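Local atomic coordinates of lamina-associated polypeptide 2 isoforms alpha/zeta (Mus musculus, PDB entry 2V0X), a protein that dimerises through a largely helical C-terminal domain and probably binds A-type lamins and chromatin in the nucleus. Residues V57-V63 against Q122-H126; D137-A141 against I158-T162. The protein carries 2 engineered substitutions. One frame throughout, in Å; residues are numbered along the deposited sequence.

Interaction 1: V57-V63 against Q122-H126; sequences VACRYPV and QIAAH
Tyr61 lays one face of its ring over Ile123, whose CG1 methylene sits 3.9 Å from the ring centroid, offset toward the rim, a CH-pi contact. A tyrosine suits this buried place because its flat ring can cover the aliphatic side chain while its hydroxyl reaches on to Asp175 of helix 152-196 for a hydrogen bond. The ring also turns an edge toward the face of His126, the two planes 70° apart in a T-shaped pair with centroids 5.8 Å from each other. His126 has CG anti to its carbonyl carbon (chi1 -82°), which swings the imidazole from the helix toward the loop; there Tyr61 CB approaches the imidazole face off-centre. In its own plane the same ring gives NE2-H to the carbonyl oxygen of Pro62, 2.7 Å from NE2 to O. That bond is bent to 151°, and the donor stands above the carbonyl plane. Val63 CG2 lies 3.8 Å from Gln122 CG and also nears the imidazole edge, while Val57 CG1 meets Ile123 CD1 at 4.1 Å, so branched aliphatic residues fill in at both ends of the loop segment. Within that segment Tyr61 N bonds back to Val57 O, forming a turn. Phe33 of the second subunit stacks on His126, which brings the dimer interface up to this contact. The chemistry implies that the irregular 57-63 segment is fixed on helix 100-146 by aromatic and aliphatic packing together with the directional bond from His126, whose NE2 carries its proton to serve as donor.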
loop_
_atom_site.group_PDB
_atom_site.type_symbol
_atom_site.label_atom_id
_atom_site.label_comp_id
_atom_site.label_asym_id
_atom_site.label_seq_id
_atom_site.Cartn_x
_atom_site.Cartn_y
_atom_site.Cartn_z
ATOM N N VAL B 57 1.476 13.183 0.458
ATOM C CA VAL B 57 1.002 12.905 1.815
ATOM C C VAL B 57 1.864 13.695 2.797
ATOM O O VAL B 57 1.625 13.655 3.995
ATOM C CB VAL B 57 1.125 11.392 2.180
ATOM C CG1 VAL B 57 0.053 10.571 1.495
ATOM C CG2 VAL B 57 2.494 10.884 1.831
ATOM N N ALA B 58 2.829 14.453 2.282
ATOM C CA ALA B 58 3.734 15.210 3.140
ATOM C C ALA B 58 3.063 16.184 4.113
ATOM O O ALA B 58 3.526 16.342 5.237
ATOM C CB ALA B 58 4.823 15.945 2.285
ATOM N N CYS B 59 1.985 16.842 3.705
ATOM C CA CYS B 59 1.314 17.784 4.605
ATOM C C CYS B 59 0.368 17.124 5.576
ATOM O O CYS B 59 0.233 17.563 6.716
ATOM C CB CYS B 59 0.517 18.844 3.835
ATOM S SG CYS B 59 1.544 20.021 2.986
ATOM N N ARG B 60 -0.348 16.122 5.092
ATOM C CA ARG B 60 -1.329 15.448 5.914
ATOM C C ARG B 60 -0.759 14.358 6.816
ATOM O O ARG B 60 -1.240 14.149 7.925
ATOM C CB ARG B 60 -2.462 14.919 5.023
ATOM C CG ARG B 60 -3.314 16.050 4.433
ATOM C CD ARG B 60 -4.167 15.617 3.243
ATOM N NE ARG B 60 -5.330 16.494 3.067
ATOM C CZ ARG B 60 -5.321 17.677 2.450
ATOM N NH1 ARG B 60 -4.208 18.163 1.927
ATOM N NH2 ARG B 60 -6.436 18.384 2.362
ATOM N N TYR B 61 0.312 13.717 6.373
ATOM C CA TYR B 61 0.919 12.651 7.151
ATOM C C TYR B 61 2.428 12.796 7.183
ATOM O O TYR B 61 3.155 11.890 6.769
ATOM C CB TYR B 61 0.522 11.310 6.534
ATOM C CG TYR B 61 -0.979 11.150 6.457
ATOM C CD1 TYR B 61 -1.659 11.349 5.263
ATOM C CD2 TYR B 61 -1.715 10.787 7.588
ATOM C CE1 TYR B 61 -3.037 11.174 5.185
ATOM C CE2 TYR B 61 -3.092 10.618 7.518
ATOM C CZ TYR B 61 -3.742 10.806 6.319
ATOM O OH TYR B 61 -5.103 10.598 6.254
ATOM N N PRO B 62 2.916 13.910 7.756
ATOM C CA PRO B 62 4.344 14.210 7.862
ATOM C C PRO B 62 5.133 13.198 8.706
ATOM O O PRO B 62 4.671 12.725 9.749
ATOM C CB PRO B 62 4.344 15.594 8.513
ATOM C CG PRO B 62 3.164 15.504 9.434
ATOM C CD PRO B 62 2.124 14.873 8.548
ATOM N N VAL B 63 6.341 12.895 8.253
ATOM C CA VAL B 63 7.206 11.971 8.955
ATOM C C VAL B 63 8.615 12.570 8.979
ATOM O O VAL B 63 8.988 13.343 8.090
ATOM C CB VAL B 63 7.189 10.575 8.294
ATOM C CG1 VAL B 63 8.273 9.683 8.889
ATOM C CG2 VAL B 63 5.819 9.912 8.511
ATOM N N GLN B 122 3.493 5.854 5.294
ATOM C CA GLN B 122 3.447 7.061 6.133
ATOM C C GLN B 122 2.093 7.188 6.803
ATOM O O GLN B 122 1.998 7.604 7.943
ATOM C CB GLN B 122 3.691 8.346 5.323
ATOM C CG GLN B 122 5.149 8.604 5.051
ATOM C CD GLN B 122 5.353 9.862 4.238
ATOM O OE1 GLN B 122 4.968 10.962 4.652
ATOM N NE2 GLN B 122 5.939 9.707 3.071
ATOM N N ILE B 123 1.045 6.921 6.049
ATOM C CA ILE B 123 -0.305 6.987 6.578
ATOM C C ILE B 123 -0.449 5.918 7.677
ATOM O O ILE B 123 -0.911 6.214 8.777
ATOM C CB ILE B 123 -1.349 6.719 5.459
ATOM C CG1 ILE B 123 -1.274 7.824 4.403
ATOM C CG2 ILE B 123 -2.771 6.669 6.054
ATOM C CD1 ILE B 123 -2.115 7.539 3.125
ATOM N N ALA B 124 -0.018 4.690 7.391
ATOM C CA ALA B 124 -0.130 3.602 8.377
ATOM C C ALA B 124 0.570 3.941 9.671
ATOM O O ALA B 124 0.061 3.618 10.754
ATOM C CB ALA B 124 0.401 2.272 7.821
ATOM N N ALA B 125 1.755 4.548 9.556
ATOM C CA ALA B 125 2.537 4.963 10.721
ATOM C C ALA B 125 1.706 5.902 11.592
ATOM O O ALA B 125 1.693 5.784 12.817
ATOM C CB ALA B 125 3.842 5.668 10.280
ATOM N N HIS B 126 1.027 6.850 10.957
ATOM C CA HIS B 126 0.190 7.783 11.703
ATOM C C HIS B 126 -0.987 7.043 12.313
ATOM O O HIS B 126 -1.361 7.300 13.448
ATOM C CB HIS B 126 -0.290 8.928 10.809
ATOM C CG HIS B 126 0.724 10.010 10.652
ATOM N ND1 HIS B 126 0.691 11.175 11.394
ATOM C CD2 HIS B 126 1.849 10.078 9.899
ATOM C CE1 HIS B 126 1.755 11.907 11.111
ATOM N NE2 HIS B 126 2.471 11.264 10.207
#

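Interaction 2: D137-A141 against I158-T162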
loop_
_atom_site.group_PDB
_atom_site.type_symbol
_atom_site.label_atom_id
_atom_site.label_comp_id
_atom_site.label_asym_id
_atom_site.label_seq_id
_atom_site.Cartn_x
_atom_site.Cartn_y
_atom_site.Cartn_z
ATOM N N ASP B 137 -6.573 6.899 25.831
ATOM C CA ASP B 137 -7.656 7.804 26.198
ATOM C C ASP B 137 -8.910 7.048 26.653
ATOM O O ASP B 137 -9.561 7.448 27.624
ATOM C CB ASP B 137 -8.011 8.731 25.036
ATOM C CG ASP B 137 -7.004 9.866 24.851
ATOM O OD1 ASP B 137 -6.098 10.032 25.697
ATOM O OD2 ASP B 137 -7.128 10.601 23.848
ATOM N N ILE B 138 -9.260 5.980 25.935
ATOM C CA ILE B 138 -10.428 5.172 26.279
ATOM C C ILE B 138 -10.289 4.660 27.710
ATOM O O ILE B 138 -11.232 4.753 28.496
ATOM C CB ILE B 138 -10.621 3.967 25.317
ATOM C CG1 ILE B 138 -11.120 4.459 23.955
ATOM C CG2 ILE B 138 -11.620 2.955 25.907
ATOM C CD1 ILE B 138 -11.006 3.430 22.856
ATOM N N SER B 139 -9.117 4.135 28.052
ATOM C CA SER B 139 -8.920 3.648 29.400
ATOM C C SER B 139 -8.983 4.808 30.399
ATOM O O SER B 139 -9.513 4.650 31.493
ATOM C CB SER B 139 -7.599 2.886 29.526
ATOM O OG SER B 139 -6.529 3.634 28.990
ATOM N N GLN B 140 -8.493 5.984 30.006
ATOM C CA GLN B 140 -8.526 7.137 30.908
ATOM C C GLN B 140 -9.970 7.499 31.247
ATOM O O GLN B 140 -10.290 7.796 32.400
ATOM C CB GLN B 140 -7.820 8.351 30.309
ATOM C CG GLN B 140 -7.475 9.395 31.363
ATOM C CD GLN B 140 -6.953 10.688 30.779
ATOM O OE1 GLN B 140 -6.141 10.690 29.857
ATOM N NE2 GLN B 140 -7.422 11.803 31.319
ATOM N N ALA B 141 -10.833 7.458 30.240
ATOM C CA ALA B 141 -12.247 7.760 30.400
ATOM C C ALA B 141 -12.903 6.689 31.270
ATOM O O ALA B 141 -13.770 6.985 32.101
ATOM C CB ALA B 141 -12.919 7.805 29.046
ATOM N N ILE B 158 -12.905 13.606 27.300
ATOM C CA ILE B 158 -11.952 12.580 26.908
ATOM C C ILE B 158 -12.549 11.819 25.730
ATOM O O ILE B 158 -11.892 11.633 24.712
ATOM C CB ILE B 158 -11.631 11.618 28.073
ATOM C CG1 ILE B 158 -10.836 12.362 29.149
ATOM C CG2 ILE B 158 -10.792 10.448 27.600
ATOM C CD1 ILE B 158 -9.550 12.968 28.618
ATOM N N LEU B 159 -13.832 11.487 25.843
ATOM C CA LEU B 159 -14.543 10.753 24.817
ATOM C C LEU B 159 -14.724 11.581 23.560
ATOM O O LEU B 159 -14.838 11.035 22.467
ATOM C CB LEU B 159 -15.910 10.282 25.322
ATOM C CG LEU B 159 -15.965 9.161 26.375
ATOM C CD1 LEU B 159 -17.424 8.804 26.621
ATOM C CD2 LEU B 159 -15.184 7.918 25.919
ATOM N N ASN B 160 -14.778 12.902 23.705
ATOM C CA ASN B 160 -14.949 13.748 22.536
ATOM C C ASN B 160 -13.659 13.645 21.708
ATOM O O ASN B 160 -13.680 13.547 20.483
ATOM C CB ASN B 160 -15.225 15.188 22.965
ATOM C CG ASN B 160 -15.641 16.056 21.808
ATOM O OD1 ASN B 160 -16.574 15.725 21.068
ATOM N ND2 ASN B 160 -14.951 17.166 21.631
ATOM N N ARG B 161 -12.539 13.563 22.402
ATOM C CA ARG B 161 -11.249 13.447 21.762
ATOM C C ARG B 161 -11.134 12.069 21.048
ATOM O O ARG B 161 -10.697 11.992 19.888
ATOM C CB ARG B 161 -10.166 13.623 22.830
ATOM C CG ARG B 161 -8.771 13.915 22.301
ATOM C CD ARG B 161 -7.743 13.824 23.428
ATOM N NE ARG B 161 -8.095 14.679 24.560
ATOM C CZ ARG B 161 -7.657 14.500 25.805
ATOM N NH1 ARG B 161 -6.845 13.490 26.092
ATOM N NH2 ARG B 161 -8.025 15.341 26.765
ATOM N N THR B 162 -11.589 11.000 21.704
ATOM C CA THR B 162 -11.533 9.670 21.099
ATOM C C THR B 162 -12.421 9.612 19.858
ATOM O O THR B 162 -12.127 8.892 18.898
ATOM C CB THR B 162 -11.956 8.550 22.093
ATOM O OG1 THR B 162 -13.347 8.674 22.421
ATOM C CG2 THR B 162 -11.120 8.638 23.360
#
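Ile158 packs against Ala141 where helices 100-146 and 152-196, the two long arms of an antiparallel helical hairpin, run side by side with local axes 9.2 Å apart at 157°. Ile158 divides its branches: CG2, anti to the backbone N, lies 3.7 Å from Ala141 CB and also close to Asp137 O, whereas CD1 reaches outward to Gln140 NE2 at 3.6 Å. Alanine suits position 141 because its short side chain lets the helices approach. An alanine in place of Ile158 would remove both branches and is likely to open a gap beside Ala141, with the Gln140 amide losing its apolar support. Leu159 extends CD2 to within 3.9 Å of Ala141 CB, approaching it roughly perpendicular to Ile158 CG2, and packs on Ile145 of the second subunit. Arg161 lies at the more exposed margin, its chain bent at chi3 (-54°) to bring the guanidinium back across Asp137. Their salt bridge is long, 3.6 Å from Asp137 OD1 to Arg161 NH1, and the flat groups stand 77° apart. Thr162 turns its methyl to the partner helix and its hydroxyl to its own: CG2 lies 3.5 Å from Asp137 CB, while OG1 donates to Leu159 O at 2.8 Å.

Helix 100-146 takes part in both contacts, presenting residues 122-126 to a loop in interaction 1 and residues 137-141 to helix 152-196 in interaction 2. Their centres lie about 23 Å apart and their nearest atoms about 12 Å. Interaction 1, nearer the chain's centre, is only partly buried and mixes aromatic packing with a directional hydrogen bond, as suits a loop that lacks regular backbone pairing. Interaction 2, about 31 Å from that centre, is more buried, and small and branched aliphatic groups dominate between the helices, with one charged pair, its arginine exposed, its aspartate also packed on the partner helix. Helix 152-196 reaches interaction 1, through Tyr168 and Asp175, and the second subunit packs on both.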